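Local coordinates for protein methyltransferase (Geobacter sulfurreducens PCA, PDB 3C3P) that probably transfers a methyl group from S-adenosyl-L-methionine to an oxygen atom of an acceptor substrate, at residues A26-I31 with I37-R42; L50-K55 with W72-A77. All coordinates share one frame; numbering follows the deposited sequence.

Interaction 1. Residues A26-I31 with I37-R42; sequences AAMEQI and IPIVDR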
ATOM      1  N   ALA A  26      18.053   8.475  11.742  1.00 47.19           N
ATOM      2  CA  ALA A  26      18.321   9.887  12.055  1.00 46.14           C
ATOM      3  C   ALA A  26      19.737  10.283  11.628  1.00 45.70           C
ATOM      4  O   ALA A  26      19.982  11.412  11.182  1.00 45.63           O
ATOM      5  CB  ALA A  26      18.095  10.162  13.538  1.00 46.15           C
ATOM      6  N   ALA A  27      20.648   9.323  11.733  1.00 44.88           N
ATOM      7  CA  ALA A  27      22.044   9.542  11.382  1.00 44.18           C
ATOM      8  C   ALA A  27      22.159   9.683   9.885  1.00 43.88           C
ATOM      9  O   ALA A  27      22.964  10.449   9.376  1.00 43.99           O
ATOM     10  CB  ALA A  27      22.897   8.393  11.862  1.00 44.16           C
HETATM   11  N   MSE A  28      21.292   8.951   9.200  1.00 44.14           N
HETATM   12  CA  MSE A  28      21.248   8.908   7.727  1.00 43.85           C
HETATM   13  C   MSE A  28      20.678  10.185   7.077  1.00 45.57           C
HETATM   14  O   MSE A  28      21.137  10.626   6.019  1.00 46.22           O
HETATM   15  CB  MSE A  28      20.482   7.655   7.266  1.00 42.03           C
HETATM   16  CG  MSE A  28      20.344   7.538   5.780  1.00 40.72           C
HETATM   17 SE   MSE A  28      19.696   5.792   5.214  0.75 38.02          SE
HETATM   18  CE  MSE A  28      18.019   5.701   6.216  1.00 38.83           C
ATOM     19  N   GLU A  29      19.686  10.774   7.728  1.00 46.88           N
ATOM     20  CA  GLU A  29      19.052  12.013   7.254  1.00 47.71           C
ATOM     21  C   GLU A  29      20.035  13.160   7.224  1.00 47.74           C
ATOM     22  O   GLU A  29      20.174  13.873   6.238  1.00 48.35           O
ATOM     23  CB  GLU A  29      17.918  12.417   8.193  1.00 48.64           C
ATOM     24  CG  GLU A  29      16.721  11.470   8.159  1.00 49.42           C
ATOM     25  CD  GLU A  29      15.696  11.729   9.262  1.00 50.30           C
ATOM     26  OE1 GLU A  29      15.902  12.650  10.084  1.00 51.18           O
ATOM     27  OE2 GLU A  29      14.686  10.988   9.307  1.00 50.94           O
ATOM     28  N   GLN A  30      20.701  13.337   8.354  0.50 47.66           N
ATOM     29  CA  GLN A  30      21.722  14.389   8.516  0.50 47.50           C
ATOM     30  C   GLN A  30      22.890  14.236   7.565  0.50 47.24           C
ATOM     31  O   GLN A  30      23.445  15.220   7.076  0.50 47.25           O
ATOM     32  CB  GLN A  30      22.264  14.418   9.948  0.50 47.65           C
ATOM     33  CG  GLN A  30      21.442  15.226  10.931  0.50 47.66           C
ATOM     34  CD  GLN A  30      21.555  16.717  10.662  0.50 47.56           C
ATOM     35  OE1 GLN A  30      22.263  17.144   9.749  0.50 47.17           O
ATOM     36  NE2 GLN A  30      20.869  17.516  11.468  0.50 47.60           N
ATOM     37  N   ILE A  31      23.244  12.991   7.292  1.00 47.02           N
ATOM     38  CA  ILE A  31      24.377  12.701   6.402  1.00 46.63           C
ATOM     39  C   ILE A  31      23.929  13.046   4.991  1.00 46.55           C
ATOM     40  O   ILE A  31      24.711  13.477   4.143  1.00 46.33           O
ATOM     41  CB  ILE A  31      24.826  11.252   6.437  1.00 46.72           C
ATOM     42  CG1 ILE A  31      25.635  10.992   7.704  1.00 46.87           C
ATOM     43  CG2 ILE A  31      25.707  10.982   5.249  1.00 46.96           C
ATOM     44  CD1 ILE A  31      26.056   9.553   7.893  1.00 46.78           C
ATOM     45  N   ILE A  37      22.134  14.930  -0.424  1.00 45.38           N
ATOM     46  CA  ILE A  37      21.598  13.733  -1.071  1.00 44.86           C
ATOM     47  C   ILE A  37      20.099  13.537  -0.834  1.00 44.48           C
ATOM     48  O   ILE A  37      19.646  13.526   0.316  1.00 44.44           O
ATOM     49  CB  ILE A  37      22.367  12.461  -0.587  1.00 44.71           C
ATOM     50  CG1 ILE A  37      23.849  12.557  -0.969  1.00 44.72           C
ATOM     51  CG2 ILE A  37      21.741  11.191  -1.179  1.00 44.56           C
ATOM     52  CD1 ILE A  37      24.719  11.458  -0.397  1.00 44.54           C
ATOM     53  N   PRO A  38      19.312  13.438  -1.925  1.00 44.04           N
ATOM     54  CA  PRO A  38      17.875  13.197  -1.697  1.00 43.78           C
ATOM     55  C   PRO A  38      17.617  11.772  -1.253  1.00 42.47           C
ATOM     56  O   PRO A  38      18.153  10.823  -1.841  1.00 42.74           O
ATOM     57  CB  PRO A  38      17.232  13.452  -3.067  1.00 44.08           C
ATOM     58  CG  PRO A  38      18.364  13.455  -4.059  1.00 44.57           C
ATOM     59  CD  PRO A  38      19.613  13.804  -3.322  1.00 44.04           C
ATOM     60  N   ILE A  39      16.849  11.650  -0.179  1.00 40.44           N
ATOM     61  CA  ILE A  39      16.470  10.332   0.366  1.00 40.04           C
ATOM     62  C   ILE A  39      14.978  10.252   0.706  1.00 39.59           C
ATOM     63  O   ILE A  39      14.289  11.253   0.921  1.00 39.99           O
ATOM     64  CB  ILE A  39      17.317   9.893   1.631  1.00 39.70           C
ATOM     65  CG1 ILE A  39      17.020  10.770   2.856  1.00 39.37           C
ATOM     66  CG2 ILE A  39      18.831   9.838   1.311  1.00 39.58           C
ATOM     67  CD1 ILE A  39      17.714  10.282   4.142  1.00 38.81           C
ATOM     68  N   VAL A  40      14.504   9.018   0.700  1.00 38.90           N
ATOM     69  CA  VAL A  40      13.127   8.669   1.047  1.00 38.51           C
ATOM     70  C   VAL A  40      12.741   9.187   2.445  1.00 36.88           C
ATOM     71  O   VAL A  40      13.431   8.854   3.392  1.00 36.05           O
ATOM     72  CB  VAL A  40      12.947   7.095   0.946  1.00 39.57           C
ATOM     73  CG1 VAL A  40      11.819   6.570   1.777  1.00 40.88           C
ATOM     74  CG2 VAL A  40      12.807   6.681  -0.533  1.00 40.51           C
ATOM     75  N   ASP A  41      11.680   9.997   2.588  1.00 34.58           N
ATOM     76  CA  ASP A  41      11.278  10.453   3.951  1.00 34.37           C
ATOM     77  C   ASP A  41      10.715   9.272   4.785  1.00 33.31           C
ATOM     78  O   ASP A  41      10.463   8.183   4.255  1.00 31.22           O
ATOM     79  CB  ASP A  41      10.373  11.719   4.010  1.00 35.30           C
ATOM     80  CG  ASP A  41       8.932  11.535   3.510  1.00 36.17           C
ATOM     81  OD1 ASP A  41       8.409  10.422   3.258  1.00 36.30           O
ATOM     82  OD2 ASP A  41       8.259  12.590   3.444  1.00 37.32           O
ATOM     83  N   ARG A  42      10.497   9.509   6.073  1.00 32.35           N
ATOM     84  CA  ARG A  42      10.019   8.420   6.971  1.00 32.65           C
ATOM     85  C   ARG A  42       8.661   7.852   6.647  1.00 31.09           C
ATOM     86  O   ARG A  42       8.484   6.653   6.727  1.00 30.99           O
ATOM     87  CB  ARG A  42      10.026   8.816   8.453  1.00 34.00           C
ATOM     88  CG  ARG A  42      11.403   8.877   9.085  1.00 35.46           C
ATOM     89  CD  ARG A  42      11.314   9.313  10.553  1.00 35.95           C
ATOM     90  NE  ARG A  42      10.679   8.341  11.458  1.00 36.87           N
ATOM     91  CZ  ARG A  42      10.338   8.639  12.717  1.00 36.58           C
ATOM     92  NH1 ARG A  42      10.482   9.872  13.154  1.00 36.00           N
ATOM     93  NH2 ARG A  42       9.776   7.748  13.513  1.00 36.97           N
TER

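Interaction 2. Residues L50-K55 with W72-A77; sequences LLARIK and WWFARA. With EDO (1,2-ethanediol), chain R.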
ATOM      1  N   LEU A  50       5.973  -1.686   4.831  1.00 27.17           N
ATOM      2  CA  LEU A  50       4.683  -2.355   4.935  1.00 28.87           C
ATOM      3  C   LEU A  50       4.352  -3.117   3.661  1.00 27.73           C
ATOM      4  O   LEU A  50       3.915  -4.272   3.709  1.00 28.35           O
ATOM      5  CB  LEU A  50       3.557  -1.394   5.363  1.00 29.58           C
ATOM      6  CG  LEU A  50       2.234  -2.129   5.676  1.00 31.70           C
ATOM      7  CD1 LEU A  50       1.476  -1.531   6.888  1.00 32.52           C
ATOM      8  CD2 LEU A  50       1.365  -2.221   4.383  1.00 32.98           C
ATOM      9  N   LEU A  51       4.580  -2.490   2.517  1.00 28.64           N
ATOM     10  CA  LEU A  51       4.266  -3.165   1.244  1.00 28.25           C
ATOM     11  C   LEU A  51       5.117  -4.429   1.065  1.00 27.67           C
ATOM     12  O   LEU A  51       4.671  -5.481   0.569  1.00 27.58           O
ATOM     13  CB  LEU A  51       4.470  -2.187   0.061  1.00 28.95           C
ATOM     14  CG  LEU A  51       3.482  -1.022  -0.054  1.00 29.99           C
ATOM     15  CD1 LEU A  51       3.955  -0.032  -1.117  1.00 30.79           C
ATOM     16  CD2 LEU A  51       2.056  -1.509  -0.334  1.00 31.60           C
ATOM     17  N   ALA A  52       6.359  -4.336   1.506  1.00 27.31           N
ATOM     18  CA  ALA A  52       7.311  -5.433   1.373  1.00 28.44           C
ATOM     19  C   ALA A  52       6.903  -6.560   2.298  1.00 28.15           C
ATOM     20  O   ALA A  52       6.943  -7.722   1.933  1.00 29.63           O
ATOM     21  CB  ALA A  52       8.758  -4.965   1.654  1.00 27.82           C
ATOM     22  N   ARG A  53       6.471  -6.211   3.501  1.00 27.77           N
ATOM     23  CA  ARG A  53       6.001  -7.253   4.425  1.00 27.72           C
ATOM     24  C   ARG A  53       4.795  -8.014   3.852  1.00 27.59           C
ATOM     25  O   ARG A  53       4.725  -9.222   3.918  1.00 26.86           O
ATOM     26  CB  ARG A  53       5.605  -6.708   5.790  1.00 28.06           C
ATOM     27  CG  ARG A  53       6.737  -6.299   6.701  1.00 28.06           C
ATOM     28  CD  ARG A  53       7.783  -7.405   6.940  1.00 28.45           C
ATOM     29  NE  ARG A  53       7.291  -8.636   7.559  1.00 29.30           N
ATOM     30  CZ  ARG A  53       7.281  -8.888   8.866  1.00 30.20           C
ATOM     31  NH1 ARG A  53       7.692  -7.986   9.755  1.00 30.72           N
ATOM     32  NH2 ARG A  53       6.812 -10.051   9.270  1.00 30.29           N
ATOM     33  N   ILE A  54       3.833  -7.307   3.275  1.00 28.67           N
ATOM     34  CA  ILE A  54       2.644  -8.015   2.754  1.00 29.77           C
ATOM     35  C   ILE A  54       2.930  -8.711   1.445  1.00 28.97           C
ATOM     36  O   ILE A  54       2.324  -9.717   1.121  1.00 29.01           O
ATOM     37  CB  ILE A  54       1.334  -7.144   2.648  1.00 32.24           C
ATOM     38  CG1 ILE A  54       1.488  -6.025   1.656  1.00 32.83           C
ATOM     39  CG2 ILE A  54       0.911  -6.607   4.048  1.00 33.16           C
ATOM     40  CD1 ILE A  54       0.147  -5.292   1.336  1.00 33.57           C
ATOM     41  N   LYS A  55       3.883  -8.201   0.701  1.00 29.35           N
ATOM     42  CA  LYS A  55       4.236  -8.826  -0.572  1.00 29.24           C
ATOM     43  C   LYS A  55       5.045 -10.131  -0.375  1.00 29.84           C
ATOM     44  O   LYS A  55       4.878 -11.090  -1.128  1.00 29.87           O
ATOM     45  CB  LYS A  55       5.112  -7.875  -1.398  1.00 29.51           C
ATOM     46  CG  LYS A  55       5.499  -8.371  -2.806  1.00 29.85           C
ATOM     47  CD  LYS A  55       4.368  -8.259  -3.794  1.00 29.59           C
ATOM     48  CE  LYS A  55       4.808  -8.649  -5.227  1.00 29.55           C
ATOM     49  NZ  LYS A  55       5.013 -10.152  -5.368  1.00 28.62           N
ATOM     50  N   TRP A  72      17.630   0.013   2.955  1.00 30.65           N
ATOM     51  CA  TRP A  72      17.597  -0.128   4.397  1.00 32.09           C
ATOM     52  C   TRP A  72      16.179  -0.548   4.813  1.00 31.32           C
ATOM     53  O   TRP A  72      15.997  -1.487   5.599  1.00 31.31           O
ATOM     54  CB  TRP A  72      18.067   1.160   5.077  1.00 33.40           C
ATOM     55  CG  TRP A  72      18.148   1.013   6.505  1.00 35.16           C
ATOM     56  CD1 TRP A  72      19.206   0.513   7.236  1.00 37.10           C
ATOM     57  CD2 TRP A  72      17.140   1.336   7.439  1.00 36.59           C
ATOM     58  NE1 TRP A  72      18.901   0.523   8.572  1.00 37.50           N
ATOM     59  CE2 TRP A  72      17.632   1.016   8.720  1.00 37.45           C
ATOM     60  CE3 TRP A  72      15.866   1.862   7.326  1.00 36.40           C
ATOM     61  CZ2 TRP A  72      16.888   1.223   9.872  1.00 38.06           C
ATOM     62  CZ3 TRP A  72      15.129   2.056   8.478  1.00 37.76           C
ATOM     63  CH2 TRP A  72      15.634   1.740   9.720  1.00 37.79           C
ATOM     64  N   TRP A  73      15.182   0.119   4.239  1.00 30.78           N
ATOM     65  CA  TRP A  73      13.760  -0.173   4.556  1.00 30.73           C
ATOM     66  C   TRP A  73      13.355  -1.560   4.098  1.00 29.75           C
ATOM     67  O   TRP A  73      12.706  -2.322   4.819  1.00 28.28           O
ATOM     68  CB  TRP A  73      12.801   0.877   3.968  1.00 31.25           C
ATOM     69  CG  TRP A  73      12.918   2.209   4.640  1.00 31.42           C
ATOM     70  CD1 TRP A  73      13.659   3.280   4.220  1.00 32.30           C
ATOM     71  CD2 TRP A  73      12.316   2.590   5.873  1.00 30.67           C
ATOM     72  NE1 TRP A  73      13.531   4.320   5.122  1.00 32.61           N
ATOM     73  CE2 TRP A  73      12.730   3.914   6.153  1.00 31.84           C
ATOM     74  CE3 TRP A  73      11.501   1.931   6.800  1.00 32.22           C
ATOM     75  CZ2 TRP A  73      12.316   4.601   7.285  1.00 32.19           C
ATOM     76  CZ3 TRP A  73      11.100   2.613   7.929  1.00 32.45           C
ATOM     77  CH2 TRP A  73      11.515   3.938   8.163  1.00 32.03           C
ATOM     78  N   PHE A  74      13.774  -1.888   2.888  1.00 28.78           N
ATOM     79  CA  PHE A  74      13.470  -3.203   2.310  1.00 28.97           C
ATOM     80  C   PHE A  74      14.184  -4.371   3.027  1.00 29.48           C
ATOM     81  O   PHE A  74      13.597  -5.449   3.225  1.00 29.89           O
ATOM     82  CB  PHE A  74      13.789  -3.253   0.812  1.00 28.51           C
ATOM     83  CG  PHE A  74      12.875  -2.419  -0.039  1.00 29.90           C
ATOM     84  CD1 PHE A  74      11.508  -2.698  -0.076  1.00 29.54           C
ATOM     85  CD2 PHE A  74      13.371  -1.442  -0.874  1.00 30.05           C
ATOM     86  CE1 PHE A  74      10.639  -1.966  -0.882  1.00 29.95           C
ATOM     87  CE2 PHE A  74      12.501  -0.712  -1.693  1.00 31.05           C
ATOM     88  CZ  PHE A  74      11.140  -0.982  -1.695  1.00 30.35           C
ATOM     89  N   ALA A  75      15.448  -4.163   3.394  1.00 29.38           N
ATOM     90  CA  ALA A  75      16.243  -5.213   4.049  1.00 29.56           C
ATOM     91  C   ALA A  75      15.609  -5.678   5.351  1.00 30.02           C
ATOM     92  O   ALA A  75      15.675  -6.848   5.724  1.00 30.58           O
ATOM     93  CB  ALA A  75      17.698  -4.736   4.307  1.00 29.19           C
ATOM     94  N   ARG A  76      15.000  -4.724   6.017  1.00 31.12           N
ATOM     95  CA  ARG A  76      14.354  -4.944   7.314  1.00 33.24           C
ATOM     96  C   ARG A  76      13.084  -5.758   7.207  1.00 32.13           C
ATOM     97  O   ARG A  76      12.628  -6.338   8.183  1.00 29.51           O
ATOM     98  CB  ARG A  76      13.980  -3.600   7.969  1.00 36.17           C
ATOM     99  CG  ARG A  76      15.155  -2.663   8.232  1.00 39.43           C
ATOM    100  CD  ARG A  76      14.838  -1.618   9.315  1.00 42.20           C
ATOM    101  NE  ARG A  76      14.314  -2.290  10.512  1.00 44.47           N
ATOM    102  CZ  ARG A  76      14.308  -1.815  11.752  1.00 47.47           C
ATOM    103  NH1 ARG A  76      14.917  -0.676  12.063  1.00 48.62           N
ATOM    104  NH2 ARG A  76      13.748  -2.550  12.711  1.00 48.54           N
ATOM    105  N   ALA A  77      12.547  -5.800   5.990  1.00 31.34           N
ATOM    106  CA  ALA A  77      11.262  -6.458   5.689  1.00 32.08           C
ATOM    107  C   ALA A  77      11.317  -7.853   5.109  1.00 33.08           C
ATOM    108  O   ALA A  77      10.277  -8.481   4.926  1.00 33.54           O
ATOM    109  CB  ALA A  77      10.451  -5.550   4.710  1.00 29.63           C
TER
HETATM  110  C1  EDO R 212       0.995 -12.016   5.101  1.00 40.90           C
HETATM  111  O1  EDO R 212       0.806 -10.713   4.588  1.00 44.94           O
HETATM  112  C2  EDO R 212       2.460 -12.180   5.044  1.00 41.28           C
HETATM  113  O2  EDO R 212       3.173 -11.088   5.596  1.00 38.30           O

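Interaction 1. Residues A26-I31 with I37-R42
The apolar part of this contact is carried by I39, whose CD1 lies 3.8 Å from E29 CA and also touches M28 O, against the helix backbone itself. The same methyl is 4.1 Å from CG of M28, a selenomethionine, and the two side chains meet at a slant. With chi1 at 68°, CG1 of I39 sits between its own backbone N and carbonyl carbon, and the extended chi2 carries CD1 down to the helix. M28 also packs on H96 and M100 of helix 91-104, so the selenomethionine lies between that helix and the loop. The contact closes the connection between two successive helices of what is probably an S-adenosylmethionine-dependent O-methyltransferase: chain leaving helix 23-34 folds back along it before entering helix 42-55, where D41 is the N-cap; its side chain caps a backbone N just beyond R42, and its OD1 is hydrogen-bonded to T44 OG1. The charged side chains meet only through carbon of R42: E29 OE2 lies 3.9 Å from R42 CG, while OE2 and R42 NE stay 5.3 Å apart, too far for a salt bridge. The carboxylate and guanidinium planes differ by 37°, and R42 NH2 instead donates to P19 O.

Interaction 2. Residues L50-K55 with W72-A77
The last turn of helix 42-55 comes up against the end of helix 69-75 and the residues after it, the backbones being nearest where R53 CA and A77 CA are 5.5 Å apart. At this close approach A52 and A77 meet through their CB methyls, 3.5 Å from each other, a tight apolar contact. CB of A52 also reaches F74, lying 4.0 Å from CD1 near the plane of the ring, so the methyl abuts the ring's edge and not its face. The F74 side chain also touches L48 of helix 42-55 and I157 of strand 154-159, which places the ring between that helix and the sheet.

R53 borders the alanine pair with its aliphatic portion. Its CD is 3.4 Å from A77 O and also packs on A77 CB, whereas the guanidinium has that oxygen oblique to its plane; this is packing, and the polar end is bonded through NH1 to Y49 OH. Bends at chi2 (-54°) and chi3 (-60°) fold the chain over A77 instead of letting it run straight out. On the helix backbone, R53 O accepts a bond of 3.0 Å from O2 of a 1,2-ethanediol, probably from the crystallisation liquor, which is also bonded to Y207 OH of the second subunit. R53 itself packs on Y207 of that subunit, and I54 on its I54, putting this helix end at the dimer interface. Helix 42-55 leads into strand 59-63, and helix 69-75 leads on from that strand towards strand 83-88, so the contact joins the helices that precede and follow strand 59-63, consistent with the Rossmann-like fold of class I methyltransferases.

Interaction 1 closes before interaction 2 opens, and the two follow in series along the chain, their centres 18 Å apart although their nearest atoms come within about 4 Å without touching. Helix 42-55 connects them: the 37-42 segment runs into its start, and 50-55 is its final stretch. Interaction 1 thus sets the entry of that helix against helix 23-34, while interaction 2 sets its exit against helix 69-75. Helix 69-75 is common to both surroundings: C69 at its start is touched by I39 and V40, and its end takes part in interaction 2. Side chains of interaction 2 also reach the seven-stranded mixed sheet, at I157, and of the two contacts only this one adjoins the second subunit.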